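Local atomic coordinates of envelope polyprotein (Puumala orthohantavirus, PDB entry 5FXU), a protein that forms the ectodomain of the hantaviral surface glycoprotein Gn, an antigenic part of the viral envelope that probably takes part in host-cell entry together with its partner Gc. Residues I328-N332 against H333-D337; K198-T202 against G203-K207. All blocks are in the same frame, centred on the assembly; numbering follows the deposited sequence.

Contact 1 (I328-N332 against H333-D337); sequences IMEGN and HSVCD. With NAG (2-acetamido-2-deoxy-beta-D-glucopyranose), chain D.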
# COMPACT_ATOMS: atom_id res chain seq x y z
N ILE A 328 -14.45 -4.69 -5.65
CA ILE A 328 -13.10 -4.66 -6.17
C ILE A 328 -13.06 -3.58 -7.24
O ILE A 328 -13.56 -3.80 -8.36
CB ILE A 328 -12.69 -6.01 -6.78
CG1 ILE A 328 -12.83 -7.11 -5.74
CG2 ILE A 328 -11.23 -5.95 -7.32
CD1 ILE A 328 -12.79 -8.50 -6.30
N MET A 329 -12.52 -2.40 -6.89
CA MET A 329 -12.47 -1.29 -7.83
C MET A 329 -11.56 -1.62 -9.05
O MET A 329 -10.61 -2.42 -8.95
CB MET A 329 -12.15 0.06 -7.15
CG MET A 329 -10.78 0.14 -6.52
SD MET A 329 -10.67 1.71 -5.64
CE MET A 329 -10.69 1.03 -3.99
N GLU A 330 -11.92 -1.09 -10.21
CA GLU A 330 -11.23 -1.41 -11.45
C GLU A 330 -9.77 -0.98 -11.34
O GLU A 330 -9.48 0.19 -11.17
CB GLU A 330 -11.88 -0.68 -12.63
CG GLU A 330 -11.24 -0.91 -14.00
CD GLU A 330 -11.33 -2.37 -14.39
OE1 GLU A 330 -12.38 -2.79 -14.96
OE2 GLU A 330 -10.38 -3.10 -14.05
N GLY A 331 -8.86 -1.95 -11.41
CA GLY A 331 -7.43 -1.66 -11.46
C GLY A 331 -6.69 -2.20 -12.69
O GLY A 331 -5.45 -2.05 -12.77
N ASN A 332 -7.42 -2.81 -13.63
CA ASN A 332 -6.83 -3.36 -14.86
C ASN A 332 -6.30 -2.19 -15.70
O ASN A 332 -7.06 -1.33 -16.15
CB ASN A 332 -7.87 -4.23 -15.61
CG ASN A 332 -7.40 -4.73 -16.96
OD1 ASN A 332 -6.28 -4.45 -17.41
ND2 ASN A 332 -8.28 -5.48 -17.63
N HIS A 333 -4.98 -2.15 -15.88
CA HIS A 333 -4.31 -1.05 -16.60
C HIS A 333 -4.57 -1.00 -18.11
O HIS A 333 -4.41 0.06 -18.73
CB HIS A 333 -2.81 -1.09 -16.32
CG HIS A 333 -2.47 -0.89 -14.87
ND1 HIS A 333 -2.58 0.34 -14.25
CD2 HIS A 333 -2.08 -1.76 -13.92
CE1 HIS A 333 -2.24 0.22 -12.98
NE2 HIS A 333 -1.94 -1.05 -12.75
N SER A 334 -5.00 -2.12 -18.69
CA SER A 334 -5.42 -2.17 -20.10
C SER A 334 -6.70 -1.39 -20.41
O SER A 334 -6.97 -1.07 -21.56
CB SER A 334 -5.60 -3.61 -20.55
OG SER A 334 -4.44 -4.39 -20.29
N VAL A 335 -7.51 -1.12 -19.40
CA VAL A 335 -8.74 -0.33 -19.53
C VAL A 335 -8.37 1.15 -19.53
O VAL A 335 -7.37 1.52 -18.91
CB VAL A 335 -9.71 -0.69 -18.37
CG1 VAL A 335 -10.87 0.28 -18.24
CG2 VAL A 335 -10.23 -2.11 -18.57
N CYS A 336 -9.15 1.99 -20.21
CA CYS A 336 -8.85 3.43 -20.27
C CYS A 336 -9.59 4.24 -19.22
O CYS A 336 -9.01 5.12 -18.59
CB CYS A 336 -9.17 4.01 -21.65
SG CYS A 336 -7.82 4.10 -22.85
N ASP A 337 -10.88 3.96 -19.05
CA ASP A 337 -11.74 4.79 -18.20
C ASP A 337 -12.09 4.13 -16.89
O ASP A 337 -12.06 2.91 -16.76
CB ASP A 337 -13.03 5.13 -18.95
CG ASP A 337 -12.79 6.00 -20.18
OD1 ASP A 337 -11.96 6.94 -20.12
OD2 ASP A 337 -13.46 5.75 -21.20
C1 NAG D . -8.05 -6.02 -18.96
C2 NAG D . -8.70 -7.38 -19.05
C3 NAG D . -8.53 -7.93 -20.45
C4 NAG D . -9.21 -7.01 -21.46
C5 NAG D . -8.70 -5.58 -21.28
C6 NAG D . -9.51 -4.59 -22.10
C7 NAG D . -8.71 -8.82 -17.03
C8 NAG D . -10.18 -8.63 -16.80
N2 NAG D . -8.08 -8.24 -18.06
O3 NAG D . -9.11 -9.24 -20.50
O4 NAG D . -8.89 -7.44 -22.80
O5 NAG D . -8.74 -5.18 -19.90
O6 NAG D . -10.83 -4.50 -21.57
O7 NAG D . -8.07 -9.52 -16.27

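Contact 2 (K198-T202 against G203-K207); sequences KKVST and GDSMK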
# COMPACT_ATOMS: atom_id res chain seq x y z
N LYS A 198 1.75 13.53 -5.58
CA LYS A 198 2.77 14.54 -5.80
C LYS A 198 2.63 15.13 -7.21
O LYS A 198 2.86 14.47 -8.22
CB LYS A 198 4.16 13.94 -5.58
CG LYS A 198 5.34 14.89 -5.79
CD LYS A 198 5.31 16.03 -4.78
CE LYS A 198 6.51 16.98 -4.89
NZ LYS A 198 6.60 17.82 -6.11
N LYS A 199 2.28 16.41 -7.25
CA LYS A 199 2.07 17.16 -8.49
C LYS A 199 3.35 17.93 -8.89
O LYS A 199 4.14 18.30 -8.02
CB LYS A 199 0.94 18.15 -8.25
CG LYS A 199 -0.20 18.04 -9.22
CD LYS A 199 -1.40 18.86 -8.80
CE LYS A 199 -2.01 19.53 -10.01
NZ LYS A 199 -3.27 20.20 -9.61
N VAL A 200 3.56 18.11 -10.20
CA VAL A 200 4.49 19.15 -10.72
C VAL A 200 3.67 20.10 -11.59
O VAL A 200 2.56 19.77 -12.02
CB VAL A 200 5.72 18.60 -11.50
CG1 VAL A 200 6.70 17.91 -10.57
CG2 VAL A 200 5.33 17.66 -12.64
N SER A 201 4.20 21.30 -11.83
CA SER A 201 3.50 22.32 -12.65
C SER A 201 3.41 21.99 -14.14
O SER A 201 2.39 22.28 -14.78
CB SER A 201 4.18 23.68 -12.48
OG SER A 201 5.59 23.53 -12.41
N THR A 202 4.45 21.35 -14.68
CA THR A 202 4.68 21.24 -16.12
C THR A 202 5.09 19.82 -16.51
O THR A 202 5.98 19.24 -15.88
CB THR A 202 5.88 22.14 -16.53
OG1 THR A 202 5.83 23.38 -15.81
CG2 THR A 202 5.90 22.41 -18.03
N GLY A 203 4.47 19.29 -17.58
CA GLY A 203 4.89 18.02 -18.16
C GLY A 203 4.22 16.79 -17.57
O GLY A 203 3.24 16.90 -16.82
N ASP A 204 4.79 15.63 -17.90
CA ASP A 204 4.19 14.32 -17.63
C ASP A 204 5.08 13.40 -16.77
O ASP A 204 4.80 12.21 -16.63
CB ASP A 204 3.84 13.64 -18.98
CG ASP A 204 2.53 14.17 -19.63
OD1 ASP A 204 1.85 15.06 -19.05
OD2 ASP A 204 2.16 13.67 -20.72
N SER A 205 6.12 13.95 -16.15
CA SER A 205 7.06 13.13 -15.35
C SER A 205 6.43 12.37 -14.15
O SER A 205 6.97 11.35 -13.73
CB SER A 205 8.25 13.98 -14.86
OG SER A 205 7.87 14.91 -13.85
N MET A 206 5.33 12.91 -13.59
CA MET A 206 4.63 12.31 -12.45
C MET A 206 3.34 11.60 -12.83
O MET A 206 2.64 11.13 -11.92
CB MET A 206 4.29 13.38 -11.41
CG MET A 206 5.45 14.24 -10.94
SD MET A 206 6.80 13.33 -10.20
CE MET A 206 5.89 12.62 -8.84
N LYS A 207 3.04 11.49 -14.13
CA LYS A 207 1.81 10.81 -14.59
C LYS A 207 1.99 9.27 -14.48
O LYS A 207 2.25 8.56 -15.46
CB LYS A 207 1.33 11.29 -15.99
CG LYS A 207 0.26 12.41 -16.05
CD LYS A 207 0.78 13.81 -15.81
CE LYS A 207 0.06 14.87 -16.65
NZ LYS A 207 -1.27 15.19 -16.09
O HOH W 1 1.92 18.57 -14.54

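Contact 1 (I328-N332 against H333-D337)
N332 accepts two hydrogen bonds from residues two and three places further on. Its side-chain OD1 receives S334 N at 3.0 Å, and its backbone O receives V335 N at 3.3 Å. The second bond closes a type I beta turn from N332 to V335. In the first, S334 N lies above the amide plane, 42° out of it, and the N-H points at OD1 with an angle of 145°. N332 has CG anti to its own backbone N (chi1 174°), which swings the amide forward along the turn. Its ND2 is bonded covalently to C1 of an N-acetylglucosamine. The sequence N332-H333-S334 is an N-glycosylation sequon, and the turn presents its asparagine.

The backbone N of N332 is tied back to E330: N donates to OE2 at 3.0 Å, on the anti side of the carboxylate. The other oxygen, OE1, accepts a hydrogen bond from Q297 of strand 296-302. The carboxylate thus links the turn to the neighbouring strand.

Packing follows outward. The carbonyl O of G331 sits over the centre of one face of the H333 ring, 3.5 Å above its plane. H333 is also stacked with F212, and its ND1 is hydrogen-bonded to E209; both belong to helix 208-216. V335 turns CG2 to the sugar, 3.7 Å from NAG O5. From S334, CB comes within 3.6 Å of the same ring oxygen. C336, after V335, is joined to C221 by a disulfide.

The amide of N332 therefore has two roles. ND2 carries the glycan, while OD1 is held by the turn. The bond from S334 N to OD1 should restrict rotation of the side chain at the base of the sugar.

Contact 2 (K198-T202 against G203-K207)
V200 and M206 face each other across a loop that joins strand 185-197 to helix 208-216. The chain doubles back here: the directions of 198-202 and 203-206 differ by 166°. A type I beta turn from D204 to K207 finishes the loop, with K207 N bonded to D204 O at 3.1 Å. K207 then takes the N-cap position of the helix.

The close-packed part lies at the base. M206 is bent at both chi2 and chi3, and this curls its tip back towards K198. Its CE lies 3.6 Å from K198 O and 3.8 Å from K198 CG. Nearer the backbone, M206 CG meets V200 CG2 at 3.8 Å. The side chains of V200 and M206 cross at about a right angle. M206 and K198 also both touch Y229, so this packed end rests against strand 228-234.

The far end of the loop is looser and largely exposed. No direct hydrogen bond joins the two arms. A water bridges them instead, donating to V200 O and to G203 O. G203 has a positive phi of 89°, a backbone shape suited to a residue without a side chain. S201 OG and T202 OG1 form a weak hydrogen bond, in which either may be the donor. S205 OG only brushes V200 CG2, 3.9 Å away.

Two lysines have acidic partners beyond the loop. K199 NZ forms a salt bridge with D318, and K207 NZ forms one with D317. K198 instead bends at chi2 and chi4, which brings its ammonium back over its own segment. There, K198 NZ donates to K199 O at 3.2 Å, tilted 28° from the carbonyl plane.

Contact 2 precedes contact 1 along the chain. Their centres are 22 Å apart, and their nearest atoms are about 10 Å apart, so they do not touch. Helix 208-216 lies between them in the fold. Segment 203-207 leads directly into its start, while H333 of contact 1 meets the same helix. Contact 2 lies at the surface, with its centre about 21 Å from the chain centre. Contact 1 is partly buried, with its centre about 17 Å from the chain centre. The glycan belongs to contact 1 and takes no part in contact 2.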